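Local coordinates for beta-lactamase (Francisella tularensis subsp. tularensis, PDB 3P09), which probably hydrolyses beta-lactam antibiotics to substituted beta-amino acids, as a member of the class A beta-lactamase family linked to antibiotic resistance, at residues 69-74 against 120-125; 83-88 against 196-201. One frame throughout, in Å; residues are numbered along the deposited sequence.

Contact 1. Residues 69-74 against 120-125. With SO4 (sulfate ion), chain F.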
ATOM      1  N   LEU A  69      -4.304   3.967   2.135  1.00 18.60           N
ATOM      2  CA  LEU A  69      -5.615   4.112   2.781  1.00 17.08           C
ATOM      3  C   LEU A  69      -5.772   5.507   3.378  1.00 21.04           C
ATOM      4  O   LEU A  69      -6.837   6.133   3.302  1.00 21.26           O
ATOM      5  CB  LEU A  69      -5.761   3.083   3.896  1.00 18.52           C
ATOM      6  CG  LEU A  69      -5.749   1.642   3.407  1.00 18.73           C
ATOM      7  CD1 LEU A  69      -5.744   0.674   4.612  1.00 17.09           C
ATOM      8  CD2 LEU A  69      -6.956   1.393   2.532  1.00 23.21           C
ATOM      9  N   LEU A  70      -4.692   5.976   3.984  1.00 18.38           N
ATOM     10  CA  LEU A  70      -4.654   7.298   4.601  1.00 18.69           C
ATOM     11  C   LEU A  70      -4.874   8.385   3.554  1.00 19.92           C
ATOM     12  O   LEU A  70      -5.646   9.315   3.764  1.00 20.70           O
ATOM     13  CB  LEU A  70      -3.300   7.498   5.286  1.00 21.78           C
ATOM     14  CG  LEU A  70      -2.996   8.892   5.842  1.00 23.25           C
ATOM     15  CD1 LEU A  70      -4.056   9.318   6.862  1.00 26.15           C
ATOM     16  CD2 LEU A  70      -1.590   8.975   6.441  1.00 20.31           C
ATOM     17  N   VAL A  71      -4.187   8.262   2.423  1.00 18.97           N
ATOM     18  CA  VAL A  71      -4.339   9.236   1.349  1.00 15.43           C
ATOM     19  C   VAL A  71      -5.745   9.166   0.745  1.00 22.42           C
ATOM     20  O   VAL A  71      -6.357  10.189   0.436  1.00 19.03           O
ATOM     21  CB  VAL A  71      -3.230   9.068   0.300  1.00 15.60           C
ATOM     22  CG1 VAL A  71      -3.585   9.784  -0.984  1.00 14.23           C
ATOM     23  CG2 VAL A  71      -1.936   9.593   0.879  1.00 16.62           C
ATOM     24  N   GLY A  72      -6.275   7.958   0.613  1.00 19.39           N
ATOM     25  CA  GLY A  72      -7.660   7.802   0.216  1.00 19.12           C
ATOM     26  C   GLY A  72      -8.603   8.557   1.153  1.00 22.49           C
ATOM     27  O   GLY A  72      -9.510   9.266   0.716  1.00 22.75           O
ATOM     28  N   ALA A  73      -8.379   8.402   2.452  1.00 17.49           N
ATOM     29  CA  ALA A  73      -9.175   9.088   3.461  1.00 23.05           C
ATOM     30  C   ALA A  73      -9.075  10.599   3.319  1.00 22.82           C
ATOM     31  O   ALA A  73     -10.057  11.319   3.483  1.00 26.30           O
ATOM     32  CB  ALA A  73      -8.739   8.658   4.857  1.00 23.07           C
ATOM     33  N   ILE A  74      -7.870  11.083   3.048  1.00 24.66           N
ATOM     34  CA  ILE A  74      -7.666  12.512   2.870  1.00 20.70           C
ATOM     35  C   ILE A  74      -8.443  13.023   1.661  1.00 20.21           C
ATOM     36  O   ILE A  74      -9.050  14.095   1.707  1.00 23.91           O
ATOM     37  CB  ILE A  74      -6.163  12.825   2.710  1.00 19.88           C
ATOM     38  CG1 ILE A  74      -5.442  12.585   4.040  1.00 17.29           C
ATOM     39  CG2 ILE A  74      -5.948  14.266   2.205  1.00 16.75           C
ATOM     40  CD1 ILE A  74      -5.733  13.665   5.084  1.00 20.67           C
ATOM     41  N   TYR A 120       1.410  13.194  -1.714  1.00 17.64           N
ATOM     42  CA  TYR A 120       2.443  12.713  -2.620  1.00 18.01           C
ATOM     43  C   TYR A 120       3.587  12.117  -1.825  1.00 17.01           C
ATOM     44  O   TYR A 120       4.053  11.015  -2.111  1.00 14.49           O
ATOM     45  CB  TYR A 120       2.916  13.876  -3.510  1.00 20.02           C
ATOM     46  CG  TYR A 120       4.204  13.632  -4.254  1.00 20.09           C
ATOM     47  CD1 TYR A 120       5.430  14.017  -3.714  1.00 20.01           C
ATOM     48  CD2 TYR A 120       4.202  13.033  -5.506  1.00 19.16           C
ATOM     49  CE1 TYR A 120       6.623  13.805  -4.410  1.00 19.32           C
ATOM     50  CE2 TYR A 120       5.394  12.816  -6.203  1.00 24.52           C
ATOM     51  CZ  TYR A 120       6.593  13.206  -5.651  1.00 21.74           C
ATOM     52  OH  TYR A 120       7.774  12.988  -6.353  1.00 24.53           O
ATOM     53  N   ALA A 121       4.035  12.847  -0.808  1.00 16.61           N
ATOM     54  CA  ALA A 121       5.108  12.385   0.062  1.00 15.45           C
ATOM     55  C   ALA A 121       4.764  11.059   0.743  1.00 17.00           C
ATOM     56  O   ALA A 121       5.606  10.159   0.804  1.00 18.76           O
ATOM     57  CB  ALA A 121       5.408  13.433   1.118  1.00 15.25           C
ATOM     58  N   ALA A 122       3.542  10.957   1.274  1.00 18.87           N
ATOM     59  CA  ALA A 122       3.100   9.750   1.977  1.00 20.31           C
ATOM     60  C   ALA A 122       3.089   8.535   1.057  1.00 19.11           C
ATOM     61  O   ALA A 122       3.488   7.436   1.459  1.00 19.54           O
ATOM     62  CB  ALA A 122       1.718   9.953   2.606  1.00 17.31           C
ATOM     63  N   ILE A 123       2.628   8.727  -0.175  1.00 18.20           N
ATOM     64  CA  ILE A 123       2.599   7.623  -1.138  1.00 16.29           C
ATOM     65  C   ILE A 123       4.010   7.193  -1.519  1.00 18.19           C
ATOM     66  O   ILE A 123       4.259   6.031  -1.828  1.00 17.42           O
ATOM     67  CB  ILE A 123       1.799   8.002  -2.391  1.00 21.16           C
ATOM     68  CG1 ILE A 123       0.319   8.190  -2.027  1.00 23.25           C
ATOM     69  CG2 ILE A 123       1.975   6.955  -3.479  1.00 20.90           C
ATOM     70  CD1 ILE A 123      -0.341   6.955  -1.371  1.00 19.86           C
ATOM     71  N   LEU A 124       4.937   8.140  -1.483  1.00 18.58           N
ATOM     72  CA  LEU A 124       6.343   7.828  -1.648  1.00 20.74           C
ATOM     73  C   LEU A 124       6.952   7.321  -0.342  1.00 22.60           C
ATOM     74  O   LEU A 124       8.173   7.170  -0.237  1.00 19.80           O
ATOM     75  CB  LEU A 124       7.113   9.053  -2.150  1.00 21.36           C
ATOM     76  CG  LEU A 124       7.263   9.105  -3.669  1.00 21.10           C
ATOM     77  CD1 LEU A 124       5.894   9.261  -4.346  1.00 18.80           C
ATOM     78  CD2 LEU A 124       8.207  10.226  -4.061  1.00 22.51           C
ATOM     79  N   SER A 125       6.090   7.071   0.641  1.00 17.92           N
ATOM     80  CA  SER A 125       6.468   6.467   1.927  1.00 20.24           C
ATOM     81  C   SER A 125       7.180   7.376   2.962  1.00 23.41           C
ATOM     82  O   SER A 125       7.774   6.891   3.937  1.00 21.25           O
ATOM     83  CB  SER A 125       7.232   5.141   1.732  1.00 23.09           C
ATOM     84  OG  SER A 125       6.765   4.177   2.674  1.00 23.43           O
TER
HETATM   85  S   SO4 F 288       8.473   1.086   2.497  1.00 38.81           S
HETATM   86  O1  SO4 F 288       9.577   0.265   2.048  1.00 46.44           O
HETATM   87  O2  SO4 F 288       8.119   0.754   3.873  1.00 54.17           O
HETATM   88  O3  SO4 F 288       8.890   2.468   2.424  1.00 46.41           O
HETATM   89  O4  SO4 F 288       7.319   0.846   1.650  1.00 53.95           O

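Contact 2. Residues 83-88 against 196-201. With SO4 (sulfate ion), chain C.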
ATOM      1  N   GLY A  83     -11.513  22.428  -0.709  1.00 43.34           N
ATOM      2  CA  GLY A  83     -10.314  23.239  -0.535  1.00 41.42           C
ATOM      3  C   GLY A  83      -9.224  22.622   0.332  1.00 34.48           C
ATOM      4  O   GLY A  83      -8.113  23.145   0.423  1.00 30.35           O
ATOM      5  N   PHE A  84      -9.540  21.503   0.970  1.00 23.98           N
ATOM      6  CA  PHE A  84      -8.613  20.862   1.895  1.00 27.05           C
ATOM      7  C   PHE A  84      -7.262  20.493   1.259  1.00 29.64           C
ATOM      8  O   PHE A  84      -6.222  20.614   1.907  1.00 24.82           O
ATOM      9  CB  PHE A  84      -9.269  19.631   2.515  1.00 23.74           C
ATOM     10  CG  PHE A  84      -8.481  19.011   3.637  1.00 25.44           C
ATOM     11  CD1 PHE A  84      -8.244  19.714   4.812  1.00 24.66           C
ATOM     12  CD2 PHE A  84      -8.009  17.709   3.529  1.00 26.88           C
ATOM     13  CE1 PHE A  84      -7.534  19.140   5.857  1.00 29.26           C
ATOM     14  CE2 PHE A  84      -7.299  17.117   4.573  1.00 27.55           C
ATOM     15  CZ  PHE A  84      -7.058  17.837   5.741  1.00 30.85           C
ATOM     16  N   LEU A  85      -7.274  20.047   0.003  1.00 23.71           N
ATOM     17  CA  LEU A  85      -6.025  19.661  -0.667  1.00 23.73           C
ATOM     18  C   LEU A  85      -5.039  20.820  -0.817  1.00 25.62           C
ATOM     19  O   LEU A  85      -3.833  20.606  -0.885  1.00 23.02           O
ATOM     20  CB  LEU A  85      -6.297  19.060  -2.044  1.00 25.79           C
ATOM     21  CG  LEU A  85      -6.831  17.623  -2.034  1.00 32.88           C
ATOM     22  CD1 LEU A  85      -7.165  17.153  -3.438  1.00 33.83           C
ATOM     23  CD2 LEU A  85      -5.809  16.708  -1.407  1.00 36.68           C
ATOM     24  N   ASP A  86      -5.563  22.040  -0.891  1.00 24.43           N
ATOM     25  CA  ASP A  86      -4.726  23.227  -1.061  1.00 26.63           C
ATOM     26  C   ASP A  86      -4.303  23.844   0.263  1.00 27.83           C
ATOM     27  O   ASP A  86      -3.573  24.832   0.283  1.00 27.92           O
ATOM     28  CB  ASP A  86      -5.464  24.270  -1.895  1.00 32.61           C
ATOM     29  CG  ASP A  86      -5.746  23.788  -3.297  1.00 47.44           C
ATOM     30  OD1 ASP A  86      -4.782  23.406  -3.994  1.00 52.26           O
ATOM     31  OD2 ASP A  86      -6.930  23.775  -3.697  1.00 57.23           O
ATOM     32  N   LYS A  87      -4.751  23.251   1.364  1.00 25.75           N
ATOM     33  CA  LYS A  87      -4.497  23.791   2.701  1.00 27.54           C
ATOM     34  C   LYS A  87      -3.027  23.694   3.075  1.00 28.80           C
ATOM     35  O   LYS A  87      -2.421  22.630   2.951  1.00 22.74           O
ATOM     36  CB  LYS A  87      -5.349  23.062   3.748  1.00 31.16           C
ATOM     37  CG  LYS A  87      -4.964  23.374   5.184  1.00 35.68           C
ATOM     38  CD  LYS A  87      -6.021  22.901   6.180  1.00 47.70           C
ATOM     39  CE  LYS A  87      -7.199  23.870   6.244  1.00 64.71           C
ATOM     40  NZ  LYS A  87      -8.163  23.530   7.335  1.00 73.54           N
ATOM     41  N   LYS A  88      -2.464  24.802   3.556  1.00 26.69           N
ATOM     42  CA  LYS A  88      -1.042  24.878   3.872  1.00 27.01           C
ATOM     43  C   LYS A  88      -0.743  24.380   5.275  1.00 31.78           C
ATOM     44  O   LYS A  88      -1.336  24.846   6.246  1.00 33.71           O
ATOM     45  CB  LYS A  88      -0.534  26.322   3.718  1.00 40.31           C
ATOM     46  CG  LYS A  88      -0.593  26.855   2.293  1.00 44.40           C
ATOM     47  CD  LYS A  88      -0.338  28.363   2.247  1.00 55.27           C
ATOM     48  CE  LYS A  88      -0.714  28.954   0.887  1.00 65.65           C
ATOM     49  NZ  LYS A  88      -0.379  30.410   0.758  1.00 68.43           N
ATOM     50  N   LYS A 196     -14.626  11.247  -9.939  1.00 27.02           N
ATOM     51  CA  LYS A 196     -13.642  11.183 -11.014  1.00 27.27           C
ATOM     52  C   LYS A 196     -12.392  12.008 -10.727  1.00 29.54           C
ATOM     53  O   LYS A 196     -11.279  11.523 -10.886  1.00 27.59           O
ATOM     54  CB  LYS A 196     -14.236  11.602 -12.359  1.00 36.63           C
ATOM     55  CG  LYS A 196     -13.227  11.503 -13.501  1.00 42.31           C
ATOM     56  CD  LYS A 196     -13.808  11.985 -14.823  1.00 57.52           C
ATOM     57  CE  LYS A 196     -12.931  11.561 -15.993  1.00 65.13           C
ATOM     58  NZ  LYS A 196     -11.510  12.000 -15.831  1.00 68.13           N
ATOM     59  N   LYS A 197     -12.562  13.257 -10.320  1.00 28.36           N
ATOM     60  CA  LYS A 197     -11.390  14.098 -10.093  1.00 31.44           C
ATOM     61  C   LYS A 197     -10.466  13.499  -9.038  1.00 21.20           C
ATOM     62  O   LYS A 197      -9.240  13.549  -9.166  1.00 23.18           O
ATOM     63  CB  LYS A 197     -11.786  15.516  -9.687  1.00 37.17           C
ATOM     64  CG  LYS A 197     -10.587  16.440  -9.545  1.00 48.93           C
ATOM     65  CD  LYS A 197     -10.994  17.909  -9.522  1.00 63.65           C
ATOM     66  CE  LYS A 197     -11.391  18.356  -8.127  1.00 68.97           C
ATOM     67  NZ  LYS A 197     -10.271  18.179  -7.162  1.00 69.01           N
ATOM     68  N   HIS A 198     -11.051  12.937  -7.986  1.00 27.06           N
ATOM     69  CA  HIS A 198     -10.243  12.425  -6.884  1.00 26.88           C
ATOM     70  C   HIS A 198      -9.653  11.056  -7.157  1.00 23.20           C
ATOM     71  O   HIS A 198      -8.563  10.751  -6.666  1.00 21.28           O
ATOM     72  CB  HIS A 198     -11.018  12.442  -5.565  1.00 26.33           C
ATOM     73  CG  HIS A 198     -11.302  13.825  -5.065  1.00 29.08           C
ATOM     74  ND1 HIS A 198     -12.348  14.585  -5.539  1.00 34.02           N
ATOM     75  CD2 HIS A 198     -10.658  14.593  -4.155  1.00 33.48           C
ATOM     76  CE1 HIS A 198     -12.347  15.760  -4.931  1.00 37.55           C
ATOM     77  NE2 HIS A 198     -11.328  15.793  -4.090  1.00 32.08           N
ATOM     78  N   LYS A 199     -10.361  10.231  -7.930  1.00 21.92           N
ATOM     79  CA  LYS A 199      -9.760   8.997  -8.426  1.00 22.49           C
ATOM     80  C   LYS A 199      -8.499   9.299  -9.248  1.00 26.28           C
ATOM     81  O   LYS A 199      -7.455   8.678  -9.056  1.00 22.58           O
ATOM     82  CB  LYS A 199     -10.767   8.175  -9.248  1.00 26.82           C
ATOM     83  CG  LYS A 199     -11.847   7.528  -8.382  1.00 27.06           C
ATOM     84  CD  LYS A 199     -12.689   6.523  -9.151  1.00 31.98           C
ATOM     85  CE  LYS A 199     -13.823   7.185  -9.882  1.00 39.08           C
ATOM     86  NZ  LYS A 199     -14.909   6.189 -10.108  1.00 46.19           N
ATOM     87  N   ASP A 200      -8.598  10.264 -10.157  1.00 21.38           N
ATOM     88  CA  ASP A 200      -7.475  10.571 -11.034  1.00 21.82           C
ATOM     89  C   ASP A 200      -6.256  11.025 -10.215  1.00 22.99           C
ATOM     90  O   ASP A 200      -5.112  10.696 -10.525  1.00 20.86           O
ATOM     91  CB  ASP A 200      -7.885  11.624 -12.068  1.00 25.54           C
ATOM     92  CG  ASP A 200      -8.815  11.059 -13.147  1.00 41.30           C
ATOM     93  OD1 ASP A 200      -8.884   9.817 -13.293  1.00 43.03           O
ATOM     94  OD2 ASP A 200      -9.474  11.857 -13.854  1.00 41.64           O
ATOM     95  N   ILE A 201      -6.515  11.758  -9.146  1.00 20.86           N
ATOM     96  CA  ILE A 201      -5.447  12.258  -8.284  1.00 15.88           C
ATOM     97  C   ILE A 201      -4.785  11.109  -7.554  1.00 17.68           C
ATOM     98  O   ILE A 201      -3.549  11.027  -7.453  1.00 20.93           O
ATOM     99  CB  ILE A 201      -6.016  13.271  -7.258  1.00 18.99           C
ATOM    100  CG1 ILE A 201      -6.401  14.575  -7.982  1.00 24.85           C
ATOM    101  CG2 ILE A 201      -5.001  13.545  -6.156  1.00 21.10           C
ATOM    102  CD1 ILE A 201      -7.219  15.549  -7.140  1.00 23.17           C
TER
HETATM  103  S   SO4 C 291     -18.761  10.888  -9.847  1.00 92.66           S
HETATM  104  O1  SO4 C 291     -17.594  10.391 -10.575  1.00 85.12           O
HETATM  105  O2  SO4 C 291     -18.840  10.254  -8.534  1.00 91.93           O
HETATM  106  O3  SO4 C 291     -18.640  12.335  -9.691  1.00 96.02           O
HETATM  107  O4  SO4 C 291     -19.982  10.582 -10.584  1.00 97.57           O

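Contact 1. Residues 69-74 against 120-125
Ser125 OG is gripped by several groups. Ser125 OG donates a hydrogen bond of 2.7 Å to O3 of a bound sulfate ion, and weak hydrogen bonds link it to Ser64 OG and Lys229 NZ. Its backbone O accepts a hydrogen bond from Lys67 NZ. This grouping fits the class A beta-lactamase active site: Ser64 and Lys67 match the SxxK motif, Ser125 the second serine, and Lys229 the KTG-type motif. Thr230 and Thr232 also hold the sulfate, which probably comes from the crystallisation liquor.

A Schellman motif sets Ser125 in place. The residue has positive phi (77°) and ends helix 115-123. Ser125 N bonds to Ala122 O at 2.8 Å, and Asp126 N bonds back to Ala121 O.

Helices 66-80 and 115-123 meet through apolar groups. Val71 and Ala122 are the closest backbone pair, with CA atoms 7.5 Å apart. Val71 points its CG2 branch across: with CG1 anti to the backbone N (chi1 164°), CG2 lies beside that N and faces the second helix. Val71 CG2 meets Ala122 CB at 4.1 Å. The side chains of Val71 and Ile123 cross at about a right angle. Tyr205 of helix 196-208 also touches both. Leu133 of helix 127-137 packs on Ala122 and Leu70. The Ile123 side chain reaches Val71 with its far end: Ile123 CD1 lies 3.8 Å from Val71 CG2 and 4.0 Å from Val71 CB.

Contact 2. Residues 83-88 against 196-201
The imidazole of His198 is approached obliquely by Leu85 CD1, which comes to 4.4 Å from CD2 of the His198 ring. Both ring nitrogens are engaged: ND1 is hydrogen-bonded to Asp195 OD1 and NE2 to Asp78 OD2. These two bonds fix the rotation of the ring. Two carboxylates on one imidazole would probably favour its protonated form. A second ring, that of Phe84, meets the Tyr77 ring with the planes at about 55°, and it also rests on Ile115.

Leu85 carries the contact from the short 3-10 turn 84-86. Its CG lies anti to the carbonyl carbon, beside the backbone N, and chi2 of 176° extends CD1 outward. Leu85 and Ile201 then reach toward each other tip to tip, with CD1 of Leu85 at 4.0 Å from CD1 of Ile201. Leu75 of helix 66-80 also touches Ile201.

The contact belongs to the helical part of the class A beta-lactamase fold. It joins the loop after helix 66-80 to the first turns of helix 196-208. Asp78 ties the two segments together indirectly: OD2 holds His198, while OD1 accepts a hydrogen bond from Leu85 N. The backbones stay well apart, and the closest CA atoms, those of Leu85 and His198, are 10.4 Å from each other.

At the start of helix 196-208, Lys196 N gives a bent hydrogen bond of 3.2 Å to O1 of a sulfate ion, with an N-H...O angle of 136°. The helix dipole would probably favour an anion there. The Lys196 side chain bends at chi4, and Lys196 NZ forms a salt bridge of 2.8 Å with Asp200 OD2, on the syn lone pair of that oxygen.

The centres of contacts 1 and 2 lie about 12 Å apart, on the same side of the chain's centre. Along the chain their segments alternate: 69-74, 83-88, 120-125, 196-201. Contact 1 is buried; contact 2 is partly buried and further out, about 19 Å from the chain centre to its own centre. They touch directly where Ile74 CD1 packs 3.8 Å from Phe84 CE2. Helix 66-80 ties them together, since it forms one side of contact 1 and leads into the loop of contact 2. Helix 196-208 spans both neighbourhoods. The same helical region thus runs from the probable active-site serines out to the surface.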